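Local coordinates for odorant binding protein 4 (Chrysopa pallens, PDB 6JPM) that probably binds odorant molecules as a secreted helical protein of the insect PBP/GOBP family, at residues Y46-L51 / M115-P119; L51-I57 / A101-A105. All blocks are in the same frame, centred on the assembly; numbering follows the deposited sequence.

Interaction 1 of 2, residues Y46-L51 / M115-P119; sequences YMNCIL and MYFLP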
loop_
_atom_site.group_PDB
_atom_site.type_symbol
_atom_site.label_atom_id
_atom_site.label_comp_id
_atom_site.label_asym_id
_atom_site.label_seq_id
_atom_site.Cartn_x
_atom_site.Cartn_y
_atom_site.Cartn_z
ATOM N N TYR A 46 -3.467 -2.170 -9.481
ATOM C CA TYR A 46 -4.185 -2.468 -8.222
ATOM C C TYR A 46 -3.523 -1.694 -7.080
ATOM O O TYR A 46 -4.206 -1.104 -6.362
ATOM C CB TYR A 46 -4.269 -3.962 -7.920
ATOM C CG TYR A 46 -4.802 -4.287 -6.557
ATOM C CD1 TYR A 46 -6.154 -4.298 -6.313
ATOM C CD2 TYR A 46 -3.957 -4.567 -5.505
ATOM C CE1 TYR A 46 -6.646 -4.614 -5.071
ATOM C CE2 TYR A 46 -4.433 -4.899 -4.258
ATOM C CZ TYR A 46 -5.789 -4.900 -4.037
ATOM O OH TYR A 46 -6.300 -5.181 -2.835
ATOM N N MET A 47 -2.206 -1.786 -6.955
ATOM C CA MET A 47 -1.462 -1.053 -5.904
ATOM C C MET A 47 -1.684 0.467 -6.054
ATOM O O MET A 47 -1.850 1.129 -5.069
ATOM C CB MET A 47 0.023 -1.424 -5.868
ATOM C CG MET A 47 0.331 -2.811 -5.297
ATOM S SD MET A 47 -0.802 -3.488 -4.086
ATOM C CE MET A 47 -0.425 -2.467 -2.685
ATOM N N ASN A 48 -1.694 0.975 -7.274
ATOM C CA ASN A 48 -1.968 2.405 -7.524
ATOM C C ASN A 48 -3.373 2.762 -7.020
ATOM O O ASN A 48 -3.519 3.721 -6.363
ATOM C CB ASN A 48 -1.792 2.782 -8.981
ATOM C CG ASN A 48 -1.930 4.272 -9.158
ATOM O OD1 ASN A 48 -1.182 5.036 -8.611
ATOM N ND2 ASN A 48 -2.942 4.682 -9.857
ATOM N N CYS A 49 -4.345 1.941 -7.367
ATOM C CA CYS A 49 -5.746 2.112 -6.952
ATOM C C CYS A 49 -5.813 2.100 -5.426
ATOM O O CYS A 49 -6.409 2.933 -4.926
ATOM C CB CYS A 49 -6.635 1.025 -7.520
ATOM S SG CYS A 49 -8.374 1.184 -7.065
ATOM N N ILE A 50 -5.179 1.148 -4.768
ATOM C CA ILE A 50 -5.245 1.050 -3.312
ATOM C C ILE A 50 -4.651 2.301 -2.672
ATOM O O ILE A 50 -5.270 2.933 -1.809
ATOM C CB ILE A 50 -4.525 -0.221 -2.825
ATOM C CG1 ILE A 50 -5.346 -1.496 -3.134
ATOM C CG2 ILE A 50 -4.184 -0.102 -1.341
ATOM C CD1 ILE A 50 -6.743 -1.550 -2.490
ATOM N N LEU A 51 -3.440 2.673 -3.084
ATOM C CA LEU A 51 -2.753 3.795 -2.452
ATOM C C LEU A 51 -3.365 5.135 -2.845
ATOM O O LEU A 51 -3.317 6.080 -2.059
ATOM C CB LEU A 51 -1.261 3.750 -2.780
ATOM C CG LEU A 51 -0.519 2.616 -2.071
ATOM C CD1 LEU A 51 0.766 2.280 -2.810
ATOM C CD2 LEU A 51 -0.230 3.012 -0.596
ATOM N N MET A 115 5.100 -6.458 9.336
ATOM C CA MET A 115 4.214 -5.331 9.694
ATOM C C MET A 115 3.527 -4.715 8.466
ATOM O O MET A 115 2.913 -3.714 8.576
ATOM C CB MET A 115 4.999 -4.267 10.466
ATOM C CG MET A 115 5.769 -4.823 11.641
ATOM S SD MET A 115 4.729 -5.701 12.771
ATOM C CE MET A 115 3.639 -4.397 13.293
ATOM N N TYR A 116 3.611 -5.361 7.334
ATOM C CA TYR A 116 2.950 -4.848 6.143
ATOM C C TYR A 116 1.451 -5.097 6.248
ATOM O O TYR A 116 1.017 -6.227 6.487
ATOM C CB TYR A 116 3.544 -5.530 4.915
ATOM C CG TYR A 116 2.972 -5.141 3.583
ATOM C CD1 TYR A 116 3.472 -4.044 2.894
ATOM C CD2 TYR A 116 1.975 -5.898 2.983
ATOM C CE1 TYR A 116 2.978 -3.692 1.668
ATOM C CE2 TYR A 116 1.470 -5.550 1.740
ATOM C CZ TYR A 116 1.982 -4.446 1.091
ATOM O OH TYR A 116 1.509 -4.072 -0.139
ATOM N N PHE A 117 0.648 -4.044 6.080
ATOM C CA PHE A 117 -0.795 -4.183 6.233
ATOM C C PHE A 117 -1.606 -3.667 5.048
ATOM O O PHE A 117 -2.838 -3.611 5.149
ATOM C CB PHE A 117 -1.270 -3.481 7.508
ATOM C CG PHE A 117 -0.910 -2.027 7.563
ATOM C CD1 PHE A 117 -1.652 -1.078 6.857
ATOM C CD2 PHE A 117 0.171 -1.601 8.323
ATOM C CE1 PHE A 117 -1.306 0.272 6.898
ATOM C CE2 PHE A 117 0.513 -0.260 8.377
ATOM C CZ PHE A 117 -0.221 0.679 7.664
ATOM N N LEU A 118 -0.973 -3.270 3.944
ATOM C CA LEU A 118 -1.745 -2.830 2.788
ATOM C C LEU A 118 -2.632 -3.964 2.277
ATOM O O LEU A 118 -2.243 -5.134 2.323
ATOM C CB LEU A 118 -0.834 -2.369 1.656
ATOM C CG LEU A 118 0.136 -1.216 1.934
ATOM C CD1 LEU A 118 0.860 -0.820 0.653
ATOM C CD2 LEU A 118 -0.589 -0.024 2.547
ATOM N N PRO A 119 -3.844 -3.646 1.784
ATOM C CA PRO A 119 -4.626 -4.660 1.064
ATOM C C PRO A 119 -4.003 -5.064 -0.280
ATOM O O PRO A 119 -4.572 -5.979 -0.903
ATOM C CB PRO A 119 -5.984 -3.975 0.834
ATOM C CG PRO A 119 -5.756 -2.523 1.054
ATOM C CD PRO A 119 -4.629 -2.427 2.045
#
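I50 meets P119, the last residue of the chain, across an apolar seam where the end of the C-terminal tail abuts helix 41-53. The CB of I50 points at the tail and splits into two branches. I50 CG2 packs on the proline ring, 3.8 Å from P119 CG, with P119 CD only slightly farther. The other branch leaves beside the backbone N (chi1 -73°), where I50 CG1 covers one face of the Y46 ring, toward its rim, within the same helix. I50 CD1 ends that branch and returns to the proline, also 3.8 Å from P119 CG. Y46 supplies the polar clasp: its OH donates to P119 O at 2.7 Å. The acceptor lies in the plane of the tyrosine ring, at its edge, but the hydroxyl sits well above the carbonyl plane, 64° out of it. CG of Y46 is anti to the backbone N (chi1 171°), which carries the ring along the helix to the end of the tail. A phenylalanine here would keep the ring but would probably cost P119 O this bond, leaving the chain terminus freer to swing. From the next position along the helix, the bent chain of M47 brings CE 3.6 Å from Y116 OH and 3.9 Å from L118 CD1. L118 CD1 also lies 4.2 Å from L51 CD2, the two side chains crossing at about a right angle. The inward-folded tail is consistent with relatives in which the C-terminal segment lines or covers the ligand pocket. Helix 4-22 backs the site, touching Y46 through R15 and T22 and joined by the C18-C49 disulfide. A105 of helix 99-111 borders M47, and H33, just after helix 26-32, hydrogen-bonds L118 O.

Interaction 2 of 2, residues L51-I57 / A101-A105; sequences LETMKII and AYNFA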
loop_
_atom_site.group_PDB
_atom_site.type_symbol
_atom_site.label_atom_id
_atom_site.label_comp_id
_atom_site.label_asym_id
_atom_site.label_seq_id
_atom_site.Cartn_x
_atom_site.Cartn_y
_atom_site.Cartn_z
ATOM N N LEU A 51 -3.440 2.673 -3.084
ATOM C CA LEU A 51 -2.753 3.795 -2.452
ATOM C C LEU A 51 -3.365 5.135 -2.845
ATOM O O LEU A 51 -3.317 6.080 -2.059
ATOM C CB LEU A 51 -1.261 3.750 -2.780
ATOM C CG LEU A 51 -0.519 2.616 -2.071
ATOM C CD1 LEU A 51 0.766 2.280 -2.810
ATOM C CD2 LEU A 51 -0.230 3.012 -0.596
ATOM N N GLU A 52 -3.956 5.244 -4.036
ATOM C CA GLU A 52 -4.755 6.437 -4.324
ATOM C C GLU A 52 -5.977 6.504 -3.412
ATOM O O GLU A 52 -6.296 7.561 -2.863
ATOM C CB GLU A 52 -5.196 6.459 -5.788
ATOM C CG GLU A 52 -4.149 7.005 -6.760
ATOM C CD GLU A 52 -4.700 7.125 -8.177
ATOM O OE1 GLU A 52 -5.862 6.713 -8.391
ATOM O OE2 GLU A 52 -3.981 7.618 -9.075
ATOM N N THR A 53 -6.652 5.373 -3.219
ATOM C CA THR A 53 -7.824 5.342 -2.347
ATOM C C THR A 53 -7.462 5.679 -0.909
ATOM O O THR A 53 -8.244 6.335 -0.217
ATOM C CB THR A 53 -8.489 3.975 -2.437
ATOM O OG1 THR A 53 -8.892 3.758 -3.787
ATOM C CG2 THR A 53 -9.711 3.884 -1.523
ATOM N N MET A 54 -6.282 5.267 -0.449
ATOM C CA MET A 54 -5.808 5.671 0.868
ATOM C C MET A 54 -5.321 7.113 0.907
ATOM O O MET A 54 -4.987 7.600 1.994
ATOM C CB MET A 54 -4.673 4.757 1.334
ATOM C CG MET A 54 -5.098 3.300 1.547
ATOM S SD MET A 54 -3.641 2.241 1.744
ATOM C CE MET A 54 -3.145 2.635 3.427
ATOM N N LYS A 55 -5.245 7.785 -0.247
ATOM C CA LYS A 55 -4.738 9.147 -0.411
ATOM C C LYS A 55 -3.243 9.259 -0.140
ATOM O O LYS A 55 -2.720 10.370 -0.055
ATOM C CB LYS A 55 -5.513 10.145 0.457
ATOM C CG LYS A 55 -6.955 10.314 -0.014
ATOM C CD LYS A 55 -7.774 11.167 0.941
ATOM C CE LYS A 55 -8.162 10.387 2.186
ATOM N NZ LYS A 55 -9.215 11.098 2.964
ATOM N N ILE A 56 -2.539 8.134 -0.025
ATOM C CA ILE A 56 -1.094 8.123 0.184
ATOM C C ILE A 56 -0.350 8.429 -1.117
ATOM O O ILE A 56 0.721 9.043 -1.097
ATOM C CB ILE A 56 -0.683 6.758 0.779
ATOM C CG1 ILE A 56 -1.322 6.578 2.166
ATOM C CG2 ILE A 56 0.833 6.616 0.857
ATOM C CD1 ILE A 56 -0.798 7.575 3.218
ATOM N N ILE A 57 -0.885 7.994 -2.258
ATOM C CA ILE A 57 -0.299 8.270 -3.566
ATOM C C ILE A 57 -1.229 9.203 -4.333
ATOM O O ILE A 57 -2.441 8.968 -4.409
ATOM C CB ILE A 57 -0.044 6.976 -4.365
ATOM C CG1 ILE A 57 1.146 6.179 -3.805
ATOM C CG2 ILE A 57 0.161 7.280 -5.836
ATOM C CD1 ILE A 57 2.509 6.839 -3.999
ATOM N N ALA A 101 3.373 3.703 -7.377
ATOM C CA ALA A 101 2.700 3.093 -6.229
ATOM C C ALA A 101 3.124 1.640 -6.037
ATOM O O ALA A 101 3.313 1.184 -4.902
ATOM C CB ALA A 101 1.188 3.188 -6.379
ATOM N N TYR A 102 3.268 0.903 -7.135
ATOM C CA TYR A 102 3.735 -0.477 -7.056
ATOM C C TYR A 102 5.142 -0.543 -6.469
ATOM O O TYR A 102 5.411 -1.330 -5.557
ATOM C CB TYR A 102 3.718 -1.090 -8.451
ATOM C CG TYR A 102 4.370 -2.436 -8.574
ATOM C CD1 TYR A 102 3.668 -3.606 -8.252
ATOM C CD2 TYR A 102 5.658 -2.558 -9.075
ATOM C CE1 TYR A 102 4.260 -4.861 -8.407
ATOM C CE2 TYR A 102 6.257 -3.801 -9.223
ATOM C CZ TYR A 102 5.555 -4.947 -8.882
ATOM O OH TYR A 102 6.155 -6.178 -9.038
ATOM N N ASN A 103 6.057 0.292 -6.980
ATOM C CA ASN A 103 7.427 0.278 -6.469
ATOM C C ASN A 103 7.479 0.705 -5.010
ATOM O O ASN A 103 8.226 0.127 -4.217
ATOM C CB ASN A 103 8.320 1.186 -7.321
ATOM C CG ASN A 103 8.650 0.569 -8.660
ATOM O OD1 ASN A 103 8.763 -0.656 -8.773
ATOM N ND2 ASN A 103 8.783 1.411 -9.693
ATOM N N PHE A 104 6.724 1.743 -4.651
ATOM C CA PHE A 104 6.591 2.139 -3.253
ATOM C C PHE A 104 6.092 0.975 -2.396
ATOM O O PHE A 104 6.633 0.717 -1.318
ATOM C CB PHE A 104 5.635 3.336 -3.154
ATOM C CG PHE A 104 5.394 3.829 -1.742
ATOM C CD1 PHE A 104 6.435 4.366 -0.980
ATOM C CD2 PHE A 104 4.121 3.785 -1.188
ATOM C CE1 PHE A 104 6.213 4.841 0.322
ATOM C CE2 PHE A 104 3.889 4.243 0.105
ATOM C CZ PHE A 104 4.944 4.771 0.862
ATOM N N ALA A 105 5.067 0.250 -2.870
ATOM C CA ALA A 105 4.510 -0.860 -2.099
ATOM C C ALA A 105 5.530 -1.974 -1.899
ATOM O O ALA A 105 5.638 -2.539 -0.804
ATOM C CB ALA A 105 3.263 -1.410 -2.794
#
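The F104 ring meets L51, I56 and I57 with one flank, mainly through CD2 and CE2. At the edge, near the ring plane, stands the methyl L51 CD1, 4.0 Å from F104 CD2. I56 CG2 approaches obliquely, 3.9 Å from F104 CE2, and the I56 side chain crosses that of F104 at about a right angle. I57 CD1 also comes in obliquely, touching F104 CD2 more loosely. With F104 CG anti to the backbone N (chi1 179°), the ring reaches from its helix across to these three aliphatic chains. One turn earlier on the same helix, the small side chain of A101 lets the opposing segment come close: A101 CB is met by L51 CD1 at 3.7 Å and by I57 CG1 at 3.9 Å. L51 CD1 also rests 3.5 Å from A101 O, the carbonyl that accepts the helical bond from A105 N. A Schellman motif at the end of helix 41-53 brings both isoleucines into play. K55 takes a positive phi of 67°; K55 N bonds E52 O at 2.8 Å and I56 N bonds L51 O weakly, while I57 N adds a further bond to L51 O at 3.1 Å. L51 therefore packs on the neighbouring helix with its side chain while its carbonyl holds the turn. I57 then opens strand 57-58, which pairs antiparallel with 61-62 in a short hairpin. In this disulfide-stabilised helical fold the same two helices are also tied covalently, C45 of helix 41-53 to C98 just before helix 99-111. I56 additionally touches V67 and Q70 of helix 64-70, and Q70 hydrogen-bonds M54 O.

Both interactions are buried and their centres lie about 6 Å apart, near the centre of the folded molecule. They share helix 41-53 and L51, whose two methyls divide the work: CD2 serves interaction 1, CD1 interaction 2. Interaction 2 joins this helix and the turn after it to helix 99-111 through mainly aliphatic and aromatic side-chain packing. Interaction 1 instead receives an irregular tail, and besides apolar contacts it uses a hydrogen bond from a hydroxyl to the carboxyl-terminal oxygen. Along the chain, 51-57/101-105 is nested within the loop closed by 46-51/115-119. The two sites also touch directly, N48 packing on A101 and L118 on M54.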